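Long-range contact in Peptide/nickel transport system substrate-binding protein (Listeria monocytogenes serotype 1/2a, PDB 5KZT), which binds peptides as an OppA-type solute-binding protein and probably delivers them for uptake across the cell membrane: residues R294-T307 with L485-R497. Sequence-based numbering, arbitrary orientation.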
loop_
_atom_site.group_PDB
_atom_site.type_symbol
_atom_site.label_atom_id
_atom_site.label_comp_id
_atom_site.label_asym_id
_atom_site.label_seq_id
_atom_site.Cartn_x
_atom_site.Cartn_y
_atom_site.Cartn_z
ATOM N N ARG A 294 -15.866 13.115 15.547
ATOM C CA ARG A 294 -15.276 11.917 14.910
ATOM C C ARG A 294 -16.142 10.670 15.161
ATOM O O ARG A 294 -16.429 9.900 14.235
ATOM C CB ARG A 294 -13.843 11.654 15.419
ATOM C CG ARG A 294 -12.853 12.755 15.055
ATOM C CD ARG A 294 -11.426 12.284 15.175
ATOM N NE ARG A 294 -11.025 11.905 16.533
ATOM C CZ ARG A 294 -10.618 12.735 17.493
ATOM N NH1 ARG A 294 -10.599 14.063 17.327
ATOM N NH2 ARG A 294 -10.245 12.224 18.669
ATOM N N LYS A 295 -16.545 10.502 16.425
ATOM C CA LYS A 295 -17.363 9.365 16.867
ATOM C C LYS A 295 -18.724 9.356 16.166
ATOM O O LYS A 295 -19.221 8.296 15.808
ATOM C CB LYS A 295 -17.553 9.398 18.396
ATOM C CG LYS A 295 -18.303 8.195 18.956
ATOM C CD LYS A 295 -18.453 8.243 20.472
ATOM C CE LYS A 295 -17.166 7.876 21.205
ATOM N NZ LYS A 295 -16.814 6.444 20.991
ATOM N N ALA A 296 -19.311 10.541 15.995
ATOM C CA ALA A 296 -20.625 10.676 15.344
ATOM C C ALA A 296 -20.578 10.162 13.909
ATOM O O ALA A 296 -21.400 9.321 13.523
ATOM C CB ALA A 296 -21.082 12.117 15.361
ATOM N N ILE A 297 -19.605 10.658 13.138
ATOM C CA ILE A 297 -19.412 10.214 11.748
ATOM C C ILE A 297 -19.105 8.699 11.727
ATOM O O ILE A 297 -19.688 7.950 10.933
ATOM C CB ILE A 297 -18.257 10.993 11.056
ATOM C CG1 ILE A 297 -18.559 12.502 10.963
ATOM C CG2 ILE A 297 -17.908 10.411 9.686
ATOM C CD1 ILE A 297 -19.763 12.898 10.174
ATOM N N ALA A 298 -18.217 8.262 12.624
ATOM C CA ALA A 298 -17.740 6.880 12.629
ATOM C C ALA A 298 -18.864 5.873 12.806
ATOM O O ALA A 298 -18.928 4.883 12.074
ATOM C CB ALA A 298 -16.703 6.663 13.722
ATOM N N LEU A 299 -19.721 6.135 13.785
ATOM C CA LEU A 299 -20.755 5.199 14.185
ATOM C C LEU A 299 -22.026 5.306 13.359
ATOM O O LEU A 299 -22.936 4.495 13.544
ATOM C CB LEU A 299 -21.066 5.362 15.667
ATOM C CG LEU A 299 -19.919 5.158 16.652
ATOM C CD1 LEU A 299 -20.468 5.323 18.058
ATOM C CD2 LEU A 299 -19.249 3.807 16.506
ATOM N N ALA A 300 -22.093 6.261 12.431
ATOM C CA ALA A 300 -23.318 6.523 11.680
ATOM C C ALA A 300 -23.330 5.860 10.302
ATOM O O ALA A 300 -24.243 6.129 9.520
ATOM C CB ALA A 300 -23.539 8.024 11.545
ATOM N N ILE A 301 -22.356 4.995 10.005
ATOM C CA ILE A 301 -22.260 4.352 8.689
ATOM C C ILE A 301 -22.576 2.858 8.801
ATOM O O ILE A 301 -21.850 2.090 9.438
ATOM C CB ILE A 301 -20.894 4.589 8.026
ATOM C CG1 ILE A 301 -20.666 6.097 7.832
ATOM C CG2 ILE A 301 -20.808 3.888 6.669
ATOM C CD1 ILE A 301 -19.241 6.503 7.489
ATOM N N ASP A 302 -23.673 2.453 8.170
ATOM C CA ASP A 302 -24.061 1.050 8.117
ATOM C C ASP A 302 -23.049 0.288 7.266
ATOM O O ASP A 302 -23.189 0.201 6.038
ATOM C CB ASP A 302 -25.483 0.900 7.554
ATOM C CG ASP A 302 -26.025 -0.517 7.696
ATOM O OD1 ASP A 302 -25.240 -1.459 7.940
ATOM O OD2 ASP A 302 -27.247 -0.692 7.577
ATOM N N LYS A 303 -22.044 -0.282 7.924
ATOM C CA LYS A 303 -20.922 -0.939 7.213
ATOM C C LYS A 303 -21.402 -2.172 6.438
ATOM O O LYS A 303 -20.919 -2.447 5.336
ATOM C CB LYS A 303 -19.806 -1.372 8.161
ATOM C CG LYS A 303 -19.341 -0.317 9.149
ATOM C CD LYS A 303 -18.104 -0.758 9.894
ATOM C CE LYS A 303 -17.829 0.172 11.063
ATOM N NZ LYS A 303 -16.536 -0.129 11.727
ATOM N N GLN A 304 -22.342 -2.912 7.018
ATOM C CA GLN A 304 -22.854 -4.121 6.374
ATOM C C GLN A 304 -23.541 -3.766 5.070
ATOM O O GLN A 304 -23.263 -4.373 4.029
ATOM C CB GLN A 304 -23.805 -4.886 7.304
ATOM C CG GLN A 304 -24.232 -6.263 6.790
ATOM C CD GLN A 304 -23.048 -7.196 6.708
ATOM O OE1 GLN A 304 -22.408 -7.466 7.726
ATOM N NE2 GLN A 304 -22.725 -7.675 5.495
ATOM N N SER A 305 -24.415 -2.762 5.122
ATOM C CA SER A 305 -25.154 -2.315 3.949
ATOM C C SER A 305 -24.200 -1.782 2.889
ATOM O O SER A 305 -24.362 -2.092 1.709
ATOM C CB SER A 305 -26.170 -1.240 4.324
ATOM O OG SER A 305 -26.881 -0.828 3.188
ATOM N N TYR A 306 -23.206 -1.005 3.330
ATOM C CA TYR A 306 -22.140 -0.520 2.461
ATOM C C TYR A 306 -21.552 -1.654 1.619
ATOM O O TYR A 306 -21.566 -1.585 0.391
ATOM C CB TYR A 306 -21.026 0.165 3.277
ATOM C CG TYR A 306 -19.941 0.723 2.405
ATOM C CD1 TYR A 306 -20.040 2.011 1.891
ATOM C CD2 TYR A 306 -18.828 -0.038 2.064
ATOM C CE1 TYR A 306 -19.059 2.535 1.074
ATOM C CE2 TYR A 306 -17.842 0.478 1.238
ATOM C CZ TYR A 306 -17.962 1.773 0.752
ATOM O OH TYR A 306 -16.995 2.303 -0.063
ATOM N N THR A 307 -21.055 -2.702 2.269
ATOM C CA THR A 307 -20.425 -3.800 1.526
ATOM C C THR A 307 -21.428 -4.565 0.665
ATOM O O THR A 307 -21.083 -4.976 -0.444
ATOM C CB THR A 307 -19.691 -4.805 2.429
ATOM O OG1 THR A 307 -20.612 -5.402 3.337
ATOM C CG2 THR A 307 -18.609 -4.123 3.206
ATOM N N LEU A 485 -8.747 3.202 18.208
ATOM C CA LEU A 485 -10.115 3.106 17.733
ATOM C C LEU A 485 -11.132 3.442 18.821
ATOM O O LEU A 485 -11.742 4.495 18.768
ATOM C CB LEU A 485 -10.367 1.709 17.122
ATOM C CG LEU A 485 -9.437 1.359 15.955
ATOM C CD1 LEU A 485 -9.747 -0.029 15.407
ATOM C CD2 LEU A 485 -9.484 2.403 14.835
ATOM N N THR A 486 -11.284 2.568 19.811
ATOM C CA THR A 486 -12.288 2.761 20.847
ATOM C C THR A 486 -12.067 4.051 21.644
ATOM O O THR A 486 -13.003 4.827 21.821
ATOM C CB THR A 486 -12.354 1.540 21.778
ATOM O OG1 THR A 486 -12.790 0.403 21.023
ATOM C CG2 THR A 486 -13.325 1.772 22.956
ATOM N N ASP A 487 -10.833 4.284 22.097
ATOM C CA ASP A 487 -10.537 5.426 22.968
ATOM C C ASP A 487 -10.494 6.777 22.225
ATOM O O ASP A 487 -11.054 7.752 22.703
ATOM C CB ASP A 487 -9.218 5.210 23.737
ATOM C CG ASP A 487 -9.195 3.907 24.553
ATOM O OD1 ASP A 487 -10.279 3.266 24.726
ATOM O OD2 ASP A 487 -8.085 3.513 25.007
ATOM N N ASP A 488 -9.796 6.838 21.082
ATOM C CA ASP A 488 -9.527 8.109 20.385
ATOM C C ASP A 488 -10.326 8.332 19.107
ATOM O O ASP A 488 -10.416 9.453 18.632
ATOM C CB ASP A 488 -8.033 8.231 20.057
ATOM C CG ASP A 488 -7.161 8.389 21.296
ATOM O OD1 ASP A 488 -7.693 8.468 22.412
ATOM O OD2 ASP A 488 -5.920 8.436 21.184
ATOM N N VAL A 489 -10.897 7.286 18.529
ATOM C CA VAL A 489 -11.573 7.423 17.225
ATOM C C VAL A 489 -10.680 8.187 16.214
ATOM O O VAL A 489 -11.122 9.135 15.555
ATOM C CB VAL A 489 -12.953 8.125 17.358
ATOM C CG1 VAL A 489 -13.843 7.758 16.179
ATOM C CG2 VAL A 489 -13.656 7.770 18.667
ATOM N N ALA A 490 -9.407 7.793 16.128
ATOM C CA ALA A 490 -8.446 8.420 15.194
ATOM C C ALA A 490 -8.889 8.216 13.743
ATOM O O ALA A 490 -8.716 9.105 12.892
ATOM C CB ALA A 490 -7.065 7.806 15.389
ATOM N N ILE A 491 -9.399 7.013 13.483
ATOM C CA ILE A 491 -9.921 6.586 12.161
ATOM C C ILE A 491 -11.121 5.688 12.372
ATOM O O ILE A 491 -11.394 5.289 13.497
ATOM C CB ILE A 491 -8.886 5.768 11.380
ATOM C CG1 ILE A 491 -8.459 4.519 12.160
ATOM C CG2 ILE A 491 -7.682 6.630 11.046
ATOM C CD1 ILE A 491 -7.745 3.516 11.316
ATOM N N GLN A 492 -11.820 5.350 11.296
ATOM C CA GLN A 492 -12.925 4.386 11.359
ATOM C C GLN A 492 -12.777 3.338 10.264
ATOM O O GLN A 492 -13.097 3.602 9.109
ATOM C CB GLN A 492 -14.297 5.080 11.256
ATOM C CG GLN A 492 -15.528 4.151 11.186
ATOM C CD GLN A 492 -15.656 3.161 12.349
ATOM O OE1 GLN A 492 -14.677 2.552 12.767
ATOM N NE2 GLN A 492 -16.881 2.992 12.872
ATOM N N PRO A 493 -12.300 2.135 10.624
ATOM C CA PRO A 493 -12.363 1.020 9.676
ATOM C C PRO A 493 -13.776 0.820 9.105
ATOM O O PRO A 493 -14.753 0.869 9.849
ATOM C CB PRO A 493 -11.916 -0.164 10.510
ATOM C CG PRO A 493 -10.948 0.452 11.479
ATOM C CD PRO A 493 -11.586 1.756 11.854
ATOM N N LEU A 494 -13.854 0.609 7.794
ATOM C CA LEU A 494 -15.129 0.453 7.109
ATOM C C LEU A 494 -15.256 -0.955 6.560
ATOM O O LEU A 494 -16.239 -1.623 6.851
ATOM C CB LEU A 494 -15.271 1.486 5.987
ATOM C CG LEU A 494 -16.481 2.409 6.134
ATOM C CD1 LEU A 494 -16.398 3.594 5.193
ATOM C CD2 LEU A 494 -17.776 1.625 5.923
ATOM N N TYR A 495 -14.271 -1.392 5.772
ATOM C CA TYR A 495 -14.270 -2.749 5.206
ATOM C C TYR A 495 -12.902 -3.367 5.004
ATOM O O TYR A 495 -11.891 -2.671 4.883
ATOM C CB TYR A 495 -15.060 -2.778 3.894
ATOM C CG TYR A 495 -14.475 -2.014 2.701
ATOM C CD1 TYR A 495 -14.803 -0.680 2.463
ATOM C CD2 TYR A 495 -13.653 -2.648 1.780
ATOM C CE1 TYR A 495 -14.313 -0.002 1.362
ATOM C CE2 TYR A 495 -13.161 -1.977 0.673
ATOM C CZ TYR A 495 -13.486 -0.657 0.464
ATOM O OH TYR A 495 -12.982 0.017 -0.641
ATOM N N GLN A 496 -12.907 -4.697 4.971
ATOM C CA GLN A 496 -11.739 -5.497 4.652
ATOM C C GLN A 496 -11.895 -5.841 3.185
ATOM O O GLN A 496 -12.911 -6.439 2.789
ATOM C CB GLN A 496 -11.721 -6.779 5.474
ATOM C CG GLN A 496 -11.841 -6.565 6.969
ATOM C CD GLN A 496 -11.900 -7.875 7.721
ATOM O OE1 GLN A 496 -10.936 -8.650 7.677
ATOM N NE2 GLN A 496 -13.041 -8.159 8.381
ATOM N N ARG A 497 -10.914 -5.479 2.374
ATOM C CA ARG A 497 -11.113 -5.478 0.928
ATOM C C ARG A 497 -10.878 -6.834 0.274
ATOM O O ARG A 497 -9.869 -7.490 0.523
ATOM C CB ARG A 497 -10.202 -4.441 0.283
ATOM C CG ARG A 497 -10.638 -3.981 -1.096
ATOM C CD ARG A 497 -9.705 -4.414 -2.186
ATOM N NE ARG A 497 -8.475 -3.641 -2.307
ATOM C CZ ARG A 497 -8.293 -2.531 -3.050
ATOM N NH1 ARG A 497 -7.101 -1.954 -3.065
ATOM N NH2 ARG A 497 -9.270 -1.963 -3.753
#
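Gln492 and Lys303 tie helices 291-299 and 303-311 to strand 491-503 of the mixed sheet in this periplasmic-binding-protein-type fold, while Arg294 holds the turn leading into the strand, a worked example of side chains joining distant segments through backbone carbonyls. The guanidinium of Arg294 reaches where helix 471-487 ends: NE and NH2 grip Asp488 O side-on, the NH2 bond being 2.8 Å long and nearly straight at 165°, while NE also meets Val489 O from above its carbonyl plane. Gln492 CG, anti to the backbone N, lies against Ala298 CB, and the bend at chi2 (56°) brings NE2 above the plane of the Ala298 carbonyl, bonding its O at 2.9 Å. Lys303, extended beyond CG, runs along the strand and donates from NZ to Pro493 O at 2.8 Å. The ring planes of Tyr306 and Tyr495 lie at 25° to each other, slid apart with little overlap.

In the second shell, Phe288 O takes Arg294 NH1, Leu344 O a further bond from Gln492 NE2, Ala318 O one from Lys303 NZ, and Ser382 OG bonds Tyr306 OH. Leu494 and Tyr495 form a classic beta bulge opposite Phe273, and Tyr495 OH hydrogen-bonds a basic side chain of the bound peptide.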